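Putative branched-chain amino acid ABC transporter, periplasmic branched-chain amino acid-binding protein (Pseudomonas protegens Pf-5, PDB 4RU0) probably binds a small solute, perhaps a branched-chain amino acid, in the periplasm and delivers it to an ABC importer. Local coordinates at residues P31-F36 / K75-E80; P37-R42 / A107-N112; P235-L240 / H263-I268. One frame throughout, in Å; residues are numbered along the deposited sequence.

In the fold
Contacts 1 and 2 share the N-terminal strand 34-40. Contact 1 (31-36 with 75-80) closes the loop through helix 47-67 and pairs the strand with 76-82. Contact 2 (37-42 with 107-112) closes a longer loop, joining the second half of the strand to the loop between helices 87-97 and 114-126 at the ligand pocket, so the two cross along the chain. They also touch in space, where R42 and T40 meet E80. Contact 3 (235-240 with 263-268) opens only after both have closed and spans helix 246-256 within the seven-stranded mixed sheet. Its centre lies about 42 Å from that of contact 1, across the centre of the chain.

Contact 1 (P31-F36 / K75-E80)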
loop_
_atom_site.group_PDB
_atom_site.type_symbol
_atom_site.label_atom_id
_atom_site.label_comp_id
_atom_site.label_asym_id
_atom_site.label_seq_id
_atom_site.Cartn_x
_atom_site.Cartn_y
_atom_site.Cartn_z
ATOM N N PRO A 31 -26.463 15.963 -5.046
ATOM C CA PRO A 31 -25.344 16.888 -4.815
ATOM C C PRO A 31 -25.014 17.064 -3.327
ATOM O O PRO A 31 -23.870 17.377 -2.993
ATOM C CB PRO A 31 -25.846 18.207 -5.418
ATOM C CG PRO A 31 -26.827 17.802 -6.440
ATOM C CD PRO A 31 -27.506 16.580 -5.890
ATOM N N ASP A 32 -26.001 16.858 -2.457
ATOM C CA ASP A 32 -25.820 17.004 -1.014
ATOM C C ASP A 32 -24.890 15.937 -0.433
ATOM O O ASP A 32 -24.394 16.066 0.686
ATOM C CB ASP A 32 -27.173 16.944 -0.318
ATOM C CG ASP A 32 -28.202 17.819 -0.990
ATOM O OD1 ASP A 32 -28.390 18.966 -0.534
ATOM O OD2 ASP A 32 -28.811 17.368 -1.987
ATOM N N GLN A 33 -24.664 14.883 -1.205
ATOM C CA GLN A 33 -23.801 13.789 -0.792
ATOM C C GLN A 33 -22.359 14.009 -1.259
ATOM O O GLN A 33 -22.109 14.798 -2.165
ATOM C CB GLN A 33 -24.348 12.467 -1.338
ATOM C CG GLN A 33 -25.820 12.233 -1.010
ATOM C CD GLN A 33 -26.440 11.127 -1.846
ATOM O OE1 GLN A 33 -26.147 10.993 -3.034
ATOM N NE2 GLN A 33 -27.304 10.331 -1.228
ATOM N N GLN A 34 -21.415 13.325 -0.615
ATOM C CA GLN A 34 -20.008 13.358 -1.016
ATOM C C GLN A 34 -19.696 12.158 -1.900
ATOM O O GLN A 34 -19.904 11.014 -1.493
ATOM C CB GLN A 34 -19.089 13.367 0.206
ATOM C CG GLN A 34 -17.610 13.194 -0.125
ATOM C CD GLN A 34 -16.971 14.465 -0.644
ATOM O OE1 GLN A 34 -16.787 15.432 0.100
ATOM N NE2 GLN A 34 -16.633 14.477 -1.931
ATOM N N PHE A 35 -19.202 12.416 -3.108
ATOM C CA PHE A 35 -18.958 11.335 -4.057
ATOM C C PHE A 35 -17.647 10.604 -3.783
ATOM O O PHE A 35 -16.604 11.217 -3.564
ATOM C CB PHE A 35 -18.964 11.860 -5.494
ATOM C CG PHE A 35 -18.779 10.785 -6.525
ATOM C CD1 PHE A 35 -19.463 9.581 -6.420
ATOM C CD2 PHE A 35 -17.934 10.976 -7.603
ATOM C CE1 PHE A 35 -19.297 8.588 -7.366
ATOM C CE2 PHE A 35 -17.769 9.990 -8.556
ATOM C CZ PHE A 35 -18.451 8.793 -8.437
ATOM N N PHE A 36 -17.721 9.279 -3.807
ATOM C CA PHE A 36 -16.565 8.429 -3.581
ATOM C C PHE A 36 -16.372 7.515 -4.781
ATOM O O PHE A 36 -16.947 6.429 -4.828
ATOM C CB PHE A 36 -16.749 7.606 -2.307
ATOM C CG PHE A 36 -15.463 7.201 -1.651
ATOM C CD1 PHE A 36 -15.021 7.854 -0.509
ATOM C CD2 PHE A 36 -14.700 6.163 -2.167
ATOM C CE1 PHE A 36 -13.843 7.482 0.107
ATOM C CE2 PHE A 36 -13.515 5.785 -1.560
ATOM C CZ PHE A 36 -13.085 6.445 -0.421
ATOM N N LYS A 75 -23.580 12.478 3.983
ATOM C CA LYS A 75 -23.722 11.120 3.476
ATOM C C LYS A 75 -22.754 10.847 2.329
ATOM O O LYS A 75 -22.337 11.762 1.616
ATOM C CB LYS A 75 -25.164 10.870 3.025
ATOM C CG LYS A 75 -26.194 11.013 4.141
ATOM C CD LYS A 75 -27.621 10.890 3.610
ATOM C CE LYS A 75 -28.653 11.059 4.723
ATOM N NZ LYS A 75 -30.043 10.880 4.218
ATOM N N LEU A 76 -22.402 9.577 2.160
ATOM C CA LEU A 76 -21.452 9.167 1.133
ATOM C C LEU A 76 -22.159 8.421 0.009
ATOM O O LEU A 76 -22.949 7.512 0.257
ATOM C CB LEU A 76 -20.356 8.283 1.737
ATOM C CG LEU A 76 -19.103 8.933 2.332
ATOM C CD1 LEU A 76 -19.442 10.147 3.178
ATOM C CD2 LEU A 76 -18.335 7.916 3.160
ATOM N N VAL A 77 -21.877 8.806 -1.230
ATOM C CA VAL A 77 -22.420 8.087 -2.373
ATOM C C VAL A 77 -21.262 7.587 -3.229
ATOM O O VAL A 77 -20.276 8.295 -3.424
ATOM C CB VAL A 77 -23.387 8.973 -3.206
ATOM C CG1 VAL A 77 -22.709 10.257 -3.642
ATOM C CG2 VAL A 77 -23.934 8.210 -4.403
ATOM N N TRP A 78 -21.368 6.356 -3.717
ATOM C CA TRP A 78 -20.300 5.779 -4.518
ATOM C C TRP A 78 -20.834 5.039 -5.736
ATOM O O TRP A 78 -21.997 4.633 -5.774
ATOM C CB TRP A 78 -19.448 4.832 -3.671
ATOM C CG TRP A 78 -20.210 3.672 -3.098
ATOM C CD1 TRP A 78 -20.408 2.450 -3.677
ATOM C CD2 TRP A 78 -20.866 3.624 -1.826
ATOM N NE1 TRP A 78 -21.151 1.646 -2.845
ATOM C CE2 TRP A 78 -21.444 2.343 -1.702
ATOM C CE3 TRP A 78 -21.021 4.539 -0.780
ATOM C CZ2 TRP A 78 -22.164 1.956 -0.576
ATOM C CZ3 TRP A 78 -21.736 4.153 0.339
ATOM C CH2 TRP A 78 -22.299 2.872 0.432
ATOM N N GLN A 79 -19.966 4.874 -6.730
ATOM C CA GLN A 79 -20.300 4.129 -7.934
ATOM C C GLN A 79 -19.052 3.450 -8.477
ATOM O O GLN A 79 -17.946 3.974 -8.356
ATOM C CB GLN A 79 -20.914 5.046 -8.999
ATOM C CG GLN A 79 -21.537 4.291 -10.171
ATOM C CD GLN A 79 -22.201 5.207 -11.182
ATOM O OE1 GLN A 79 -21.751 6.329 -11.416
ATOM N NE2 GLN A 79 -23.281 4.728 -11.790
ATOM N N GLU A 80 -19.233 2.276 -9.067
ATOM C CA GLU A 80 -18.120 1.518 -9.609
ATOM C C GLU A 80 -17.974 1.708 -11.110
ATOM O O GLU A 80 -18.962 1.780 -11.842
ATOM C CB GLU A 80 -18.288 0.032 -9.297
ATOM C CG GLU A 80 -17.417 -0.463 -8.165
ATOM C CD GLU A 80 -17.766 -1.875 -7.738
ATOM O OE1 GLU A 80 -17.084 -2.825 -8.180
ATOM O OE2 GLU A 80 -18.725 -2.033 -6.955
#
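Q33 and V77 cross at about a right angle, the glutamine laid against the branched carbon of the valine. Its CG stands beside the backbone N (chi1 -52°) and the chain then runs extended, which brings Q33 OE1 to 3.4 Å from V77 CB, while nearer the backbone Q33 CB packs at 3.6 Å from V77 CG1. F35 leaves the sheet on the same face as V77 and leans across to the other strand. Its CD1 approaches V77 O obliquely at 3.4 Å, and farther round the ring the backbone N of Q79 lies at the edge, close to the ring plane; F97 meets this phenylalanine edge-to-face. On the opposite face, alongside Q34 and L76, the side chains of F36 and W78 touch at their roots, F36 CB to W78 CB 4.1 Å, and then diverge. L61 of helix 47-67 covers both F36 and L76 there, and the turned-away end of Q34 is held by the backbone N of L353. Beneath the side chains the backbones bond in parallel register: Q34 N to K75 O (2.9 Å), V77 N to Q34 O (3.0 Å) and F36 N to V77 O (2.8 Å), the last more bent at 151°. Strands 34-40 and 76-82, joined through helix 47-67, make the beta-alpha-beta crossover that is the building unit of the alpha/beta lobes of periplasmic binding proteins.

Contact 2 (P37-R42 / A107-N112)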
loop_
_atom_site.group_PDB
_atom_site.type_symbol
_atom_site.label_atom_id
_atom_site.label_comp_id
_atom_site.label_asym_id
_atom_site.label_seq_id
_atom_site.Cartn_x
_atom_site.Cartn_y
_atom_site.Cartn_z
ATOM N N PRO A 37 -15.572 7.958 -5.763
ATOM C CA PRO A 37 -15.366 7.172 -6.981
ATOM C C PRO A 37 -14.666 5.846 -6.683
ATOM O O PRO A 37 -13.729 5.806 -5.881
ATOM C CB PRO A 37 -14.489 8.086 -7.843
ATOM C CG PRO A 37 -13.801 8.979 -6.872
ATOM C CD PRO A 37 -14.774 9.195 -5.758
ATOM N N LEU A 38 -15.136 4.772 -7.311
ATOM C CA LEU A 38 -14.541 3.456 -7.114
ATOM C C LEU A 38 -14.086 2.851 -8.438
ATOM O O LEU A 38 -14.902 2.406 -9.243
ATOM C CB LEU A 38 -15.526 2.518 -6.413
ATOM C CG LEU A 38 -15.870 2.901 -4.972
ATOM C CD1 LEU A 38 -16.803 1.877 -4.349
ATOM C CD2 LEU A 38 -14.604 3.059 -4.136
ATOM N N ALA A 39 -12.774 2.852 -8.657
ATOM C CA ALA A 39 -12.190 2.258 -9.854
ATOM C C ALA A 39 -11.830 0.804 -9.571
ATOM O O ALA A 39 -10.847 0.519 -8.886
ATOM C CB ALA A 39 -10.962 3.044 -10.304
ATOM N N THR A 40 -12.637 -0.114 -10.092
ATOM C CA THR A 40 -12.529 -1.518 -9.711
ATOM C C THR A 40 -12.427 -2.444 -10.912
ATOM O O THR A 40 -12.833 -2.085 -12.021
ATOM C CB THR A 40 -13.743 -1.961 -8.864
ATOM O OG1 THR A 40 -14.934 -1.874 -9.657
ATOM C CG2 THR A 40 -13.893 -1.086 -7.625
ATOM N N TYR A 41 -11.877 -3.633 -10.688
ATOM C CA TYR A 41 -11.912 -4.681 -11.697
ATOM C C TYR A 41 -12.645 -5.910 -11.167
ATOM O O TYR A 41 -12.344 -6.405 -10.082
ATOM C CB TYR A 41 -10.497 -5.058 -12.167
ATOM C CG TYR A 41 -9.436 -5.123 -11.087
ATOM C CD1 TYR A 41 -9.223 -6.288 -10.357
ATOM C CD2 TYR A 41 -8.620 -4.028 -10.823
ATOM C CE1 TYR A 41 -8.243 -6.351 -9.380
ATOM C CE2 TYR A 41 -7.640 -4.083 -9.848
ATOM C CZ TYR A 41 -7.456 -5.245 -9.129
ATOM O OH TYR A 41 -6.483 -5.296 -8.157
ATOM N N ARG A 42 -13.621 -6.381 -11.938
ATOM C CA ARG A 42 -14.365 -7.588 -11.593
ATOM C C ARG A 42 -14.331 -8.583 -12.743
ATOM O O ARG A 42 -15.032 -9.591 -12.732
ATOM C CB ARG A 42 -15.807 -7.244 -11.228
ATOM C CG ARG A 42 -15.922 -6.441 -9.950
ATOM C CD ARG A 42 -17.351 -6.031 -9.670
ATOM N NE ARG A 42 -17.458 -5.324 -8.397
ATOM C CZ ARG A 42 -17.541 -5.928 -7.216
ATOM N NH1 ARG A 42 -17.529 -7.254 -7.146
ATOM N NH2 ARG A 42 -17.637 -5.206 -6.106
ATOM N N ALA A 107 -13.578 14.357 -3.878
ATOM C CA ALA A 107 -12.595 14.929 -2.967
ATOM C C ALA A 107 -11.221 14.302 -3.189
ATOM O O ALA A 107 -10.213 15.000 -3.255
ATOM C CB ALA A 107 -13.036 14.744 -1.527
ATOM N N VAL A 108 -11.199 12.976 -3.297
ATOM C CA VAL A 108 -9.971 12.220 -3.504
ATOM C C VAL A 108 -10.232 11.095 -4.494
ATOM O O VAL A 108 -11.364 10.623 -4.623
ATOM C CB VAL A 108 -9.428 11.621 -2.189
ATOM C CG1 VAL A 108 -8.879 12.715 -1.281
ATOM C CG2 VAL A 108 -10.516 10.840 -1.490
ATOM N N TYR A 109 -9.187 10.674 -5.201
ATOM C CA TYR A 109 -9.338 9.625 -6.197
ATOM C C TYR A 109 -8.302 8.505 -6.039
ATOM O O TYR A 109 -7.100 8.758 -5.930
ATOM C CB TYR A 109 -9.255 10.217 -7.604
ATOM C CG TYR A 109 -9.642 9.226 -8.675
ATOM C CD1 TYR A 109 -10.968 9.078 -9.059
ATOM C CD2 TYR A 109 -8.686 8.422 -9.288
ATOM C CE1 TYR A 109 -11.332 8.161 -10.030
ATOM C CE2 TYR A 109 -9.041 7.505 -10.259
ATOM C CZ TYR A 109 -10.364 7.379 -10.627
ATOM O OH TYR A 109 -10.726 6.468 -11.593
ATOM N N GLN A 110 -8.786 7.265 -6.040
ATOM C CA GLN A 110 -7.928 6.085 -5.908
ATOM C C GLN A 110 -8.054 5.187 -7.129
ATOM O O GLN A 110 -9.014 4.431 -7.248
ATOM C CB GLN A 110 -8.282 5.296 -4.648
ATOM C CG GLN A 110 -8.015 6.042 -3.358
ATOM C CD GLN A 110 -9.075 5.786 -2.302
ATOM O OE1 GLN A 110 -10.271 5.796 -2.593
ATOM N NE2 GLN A 110 -8.640 5.556 -1.068
ATOM N N PRO A 111 -7.082 5.273 -8.047
ATOM C CA PRO A 111 -7.144 4.502 -9.296
ATOM C C PRO A 111 -7.082 2.987 -9.085
ATOM O O PRO A 111 -7.549 2.250 -9.947
ATOM C CB PRO A 111 -5.919 4.999 -10.079
ATOM C CG PRO A 111 -5.033 5.630 -9.074
ATOM C CD PRO A 111 -5.926 6.183 -8.010
ATOM N N ASN A 112 -6.532 2.542 -7.959
ATOM C CA ASN A 112 -6.404 1.113 -7.669
ATOM C C ASN A 112 -5.706 0.363 -8.803
ATOM O O ASN A 112 -6.228 -0.620 -9.327
ATOM C CB ASN A 112 -7.775 0.491 -7.400
ATOM C CG ASN A 112 -8.480 1.117 -6.207
ATOM O OD1 ASN A 112 -7.859 1.395 -5.183
ATOM N ND2 ASN A 112 -9.784 1.348 -6.338
HETATM O O HOH W 1 -11.500 4.103 -6.417
HETATM O O HOH W 2 -11.421 6.943 -4.918
#
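Where strand 34-40 runs out beside the ligand pocket, A39 meets N112 of the loop that leads into helix 114-126. N112 gives its side-chain amide to the backbone of the strand, ND2 to A39 O at 2.9 Å and nearly straight (170°). The acceptor lies in the amide plane, whereas the donor is tilted 32° from the carbonyl plane. A second, weak bond from N112 OD1 to N333 may help to fix the rotation of this amide. The methyl group of A39 fills the angle between the loop backbone and a tyrosine, its CB 3.5 Å from P111 O and close to the hydroxyl of Y109. Loops at the carboxyl ends of parallel strands form the binding surface in alpha/beta folds of this kind, and here Y41, just past the end of the strand, reaches the bound pentaoxaheptadecane through a weak hydrogen bond from its hydroxyl. The ring edge of Y41 faces the loop, CE2 lying 3.8 Å from N112 O near the ring plane, while W54 and W85 pack edge-to-face with it. At the other end P37 crosses Y109 obliquely, CG to CD1 3.6 Å; CG of Y109 points away from its own backbone N (chi1 -170°), which carries the ring alongside the strand. Between these ends two waters, not direct backbone hydrogen bonds, bridge the two backbones. One accepts a hydrogen bond from A39 N (2.9 Å) and also sits against P37 O and Q110 O; the other accepts one from Q110 N and lies 2.7 Å from P37 O and 2.8 Å from Q110 OE1.

Contact 3 (P235-L240 / H263-I268); sequences PDWVFL and HIIGDI
The rings of W237 and H263 sit obliquely, planes at 38° and centroids 5.7 Å apart. The imidazole edge meets a water in its plane, 2.9 Å from H263 ND1, and this water also donates to P235 O. The six-membered part of the indole is approached at a slant by the tip of I265, CD1 to W237 CE3 3.7 Å, while its NE1 bonds to E172. In F239, chi1 (-169°) carries the ring toward the partner strand and a small chi2 (12°) turns its edge to I265 O, 3.4 Å from CD1 and in the ring plane. L164 of helix 157-172 covers F239 and I265. On the other face I264 CG2 rests 3.8 Å from L240 CB. Strands 237-241 and 264-266, joined through helix 246-256, are parallel neighbours in a beta-alpha-beta unit of the mixed sheet, bonded V238 N to H263 O, I265 N to V238 O (2.7 Å), L240 N to I265 O and D267 N to L240 O (2.8 Å). D267 OD2 pairs with R241, which probably helps to offset the nearby carboxylate of E160; OD1 accepts a hydrogen bond from the N of W269, and so probably helps to place that pocket residue at the ligand.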
loop_
_atom_site.group_PDB
_atom_site.type_symbol
_atom_site.label_atom_id
_atom_site.label_comp_id
_atom_site.label_asym_id
_atom_site.label_seq_id
_atom_site.Cartn_x
_atom_site.Cartn_y
_atom_site.Cartn_z
ATOM N N PRO A 235 23.051 -16.177 1.760
ATOM C CA PRO A 235 22.777 -14.943 2.502
ATOM C C PRO A 235 21.964 -15.231 3.758
ATOM O O PRO A 235 21.303 -16.269 3.832
ATOM C CB PRO A 235 21.970 -14.108 1.508
ATOM C CG PRO A 235 21.237 -15.129 0.705
ATOM C CD PRO A 235 22.222 -16.275 0.544
ATOM N N ASP A 236 22.024 -14.323 4.729
ATOM C CA ASP A 236 21.301 -14.481 5.987
ATOM C C ASP A 236 19.814 -14.236 5.789
ATOM O O ASP A 236 18.990 -14.831 6.471
ATOM C CB ASP A 236 21.855 -13.526 7.049
ATOM C CG ASP A 236 23.350 -13.712 7.275
ATOM O OD1 ASP A 236 24.152 -13.004 6.624
ATOM O OD2 ASP A 236 23.725 -14.572 8.099
ATOM N N TRP A 237 19.475 -13.362 4.846
ATOM C CA TRP A 237 18.077 -13.044 4.555
ATOM C C TRP A 237 17.833 -12.844 3.061
ATOM O O TRP A 237 18.718 -12.387 2.334
ATOM C CB TRP A 237 17.642 -11.788 5.313
ATOM C CG TRP A 237 17.696 -11.949 6.797
ATOM C CD1 TRP A 237 18.758 -11.678 7.609
ATOM C CD2 TRP A 237 16.648 -12.422 7.650
ATOM N NE1 TRP A 237 18.440 -11.955 8.916
ATOM C CE2 TRP A 237 17.151 -12.415 8.971
ATOM C CE3 TRP A 237 15.335 -12.855 7.429
ATOM C CZ2 TRP A 237 16.384 -12.818 10.069
ATOM C CZ3 TRP A 237 14.570 -13.261 8.524
ATOM C CH2 TRP A 237 15.100 -13.237 9.826
ATOM N N VAL A 238 16.631 -13.189 2.610
ATOM C CA VAL A 238 16.202 -12.826 1.266
ATOM C C VAL A 238 15.000 -11.884 1.318
ATOM O O VAL A 238 13.958 -12.202 1.900
ATOM C CB VAL A 238 15.841 -14.061 0.416
ATOM C CG1 VAL A 238 15.214 -13.627 -0.911
ATOM C CG2 VAL A 238 17.082 -14.909 0.161
ATOM N N PHE A 239 15.181 -10.708 0.732
ATOM C CA PHE A 239 14.120 -9.733 0.543
ATOM C C PHE A 239 13.434 -10.069 -0.785
ATOM O O PHE A 239 13.990 -9.826 -1.856
ATOM C CB PHE A 239 14.704 -8.316 0.537
ATOM C CG PHE A 239 13.675 -7.212 0.605
ATOM C CD1 PHE A 239 12.347 -7.478 0.917
ATOM C CD2 PHE A 239 14.048 -5.900 0.355
ATOM C CE1 PHE A 239 11.407 -6.449 0.976
ATOM C CE2 PHE A 239 13.117 -4.869 0.416
ATOM C CZ PHE A 239 11.790 -5.148 0.728
ATOM N N LEU A 240 12.239 -10.647 -0.715
ATOM C CA LEU A 240 11.581 -11.149 -1.913
ATOM C C LEU A 240 10.654 -10.108 -2.522
ATOM O O LEU A 240 9.563 -9.861 -2.010
ATOM C CB LEU A 240 10.797 -12.421 -1.601
ATOM C CG LEU A 240 10.192 -13.098 -2.824
ATOM C CD1 LEU A 240 11.295 -13.540 -3.767
ATOM C CD2 LEU A 240 9.302 -14.270 -2.431
ATOM N N HIS A 263 13.655 -17.500 6.301
ATOM C CA HIS A 263 14.664 -16.457 6.152
ATOM C C HIS A 263 14.314 -15.598 4.950
ATOM O O HIS A 263 15.119 -14.769 4.519
ATOM C CB HIS A 263 16.068 -17.043 5.974
ATOM C CG HIS A 263 16.576 -17.783 7.175
ATOM N ND1 HIS A 263 17.890 -18.195 7.287
ATOM C CD2 HIS A 263 15.958 -18.190 8.305
ATOM C CE1 HIS A 263 18.056 -18.823 8.440
ATOM N NE2 HIS A 263 16.895 -18.833 9.076
ATOM N N ILE A 264 13.123 -15.821 4.396
ATOM C CA ILE A 264 12.648 -15.053 3.250
ATOM C C ILE A 264 11.571 -14.068 3.689
ATOM O O ILE A 264 10.592 -14.460 4.317
ATOM C CB ILE A 264 12.069 -15.959 2.139
ATOM C CG1 ILE A 264 13.047 -17.084 1.782
ATOM C CG2 ILE A 264 11.713 -15.133 0.897
ATOM C CD1 ILE A 264 12.593 -17.928 0.619
ATOM N N ILE A 265 11.752 -12.792 3.360
ATOM C CA ILE A 265 10.761 -11.783 3.714
ATOM C C ILE A 265 10.196 -11.122 2.470
ATOM O O ILE A 265 10.913 -10.456 1.719
ATOM C CB ILE A 265 11.340 -10.696 4.631
ATOM C CG1 ILE A 265 12.006 -11.327 5.854
ATOM C CG2 ILE A 265 10.242 -9.741 5.056
ATOM C CD1 ILE A 265 12.703 -10.329 6.757
ATOM N N GLY A 266 8.901 -11.301 2.260
ATOM C CA GLY A 266 8.265 -10.775 1.073
ATOM C C GLY A 266 7.912 -9.301 1.154
ATOM O O GLY A 266 7.625 -8.762 2.230
ATOM N N ASP A 267 7.956 -8.655 -0.008
ATOM C CA ASP A 267 7.390 -7.329 -0.222
ATOM C C ASP A 267 5.924 -7.308 0.207
ATOM O O ASP A 267 5.287 -8.360 0.314
ATOM C CB ASP A 267 7.515 -6.954 -1.698
ATOM C CG ASP A 267 7.285 -5.491 -1.950
ATOM O OD1 ASP A 267 6.114 -5.089 -2.119
ATOM O OD2 ASP A 267 8.285 -4.743 -1.998
ATOM N N ILE A 268 5.372 -6.124 0.437
ATOM C CA ILE A 268 3.959 -6.040 0.803
ATOM C C ILE A 268 3.080 -6.533 -0.345
ATOM O O ILE A 268 1.964 -6.990 -0.128
ATOM C CB ILE A 268 3.547 -4.613 1.203
ATOM C CG1 ILE A 268 3.691 -3.647 0.026
ATOM C CG2 ILE A 268 4.368 -4.139 2.401
ATOM C CD1 ILE A 268 3.023 -2.316 0.258
HETATM O O HOH W 3 20.360 -18.027 5.723
#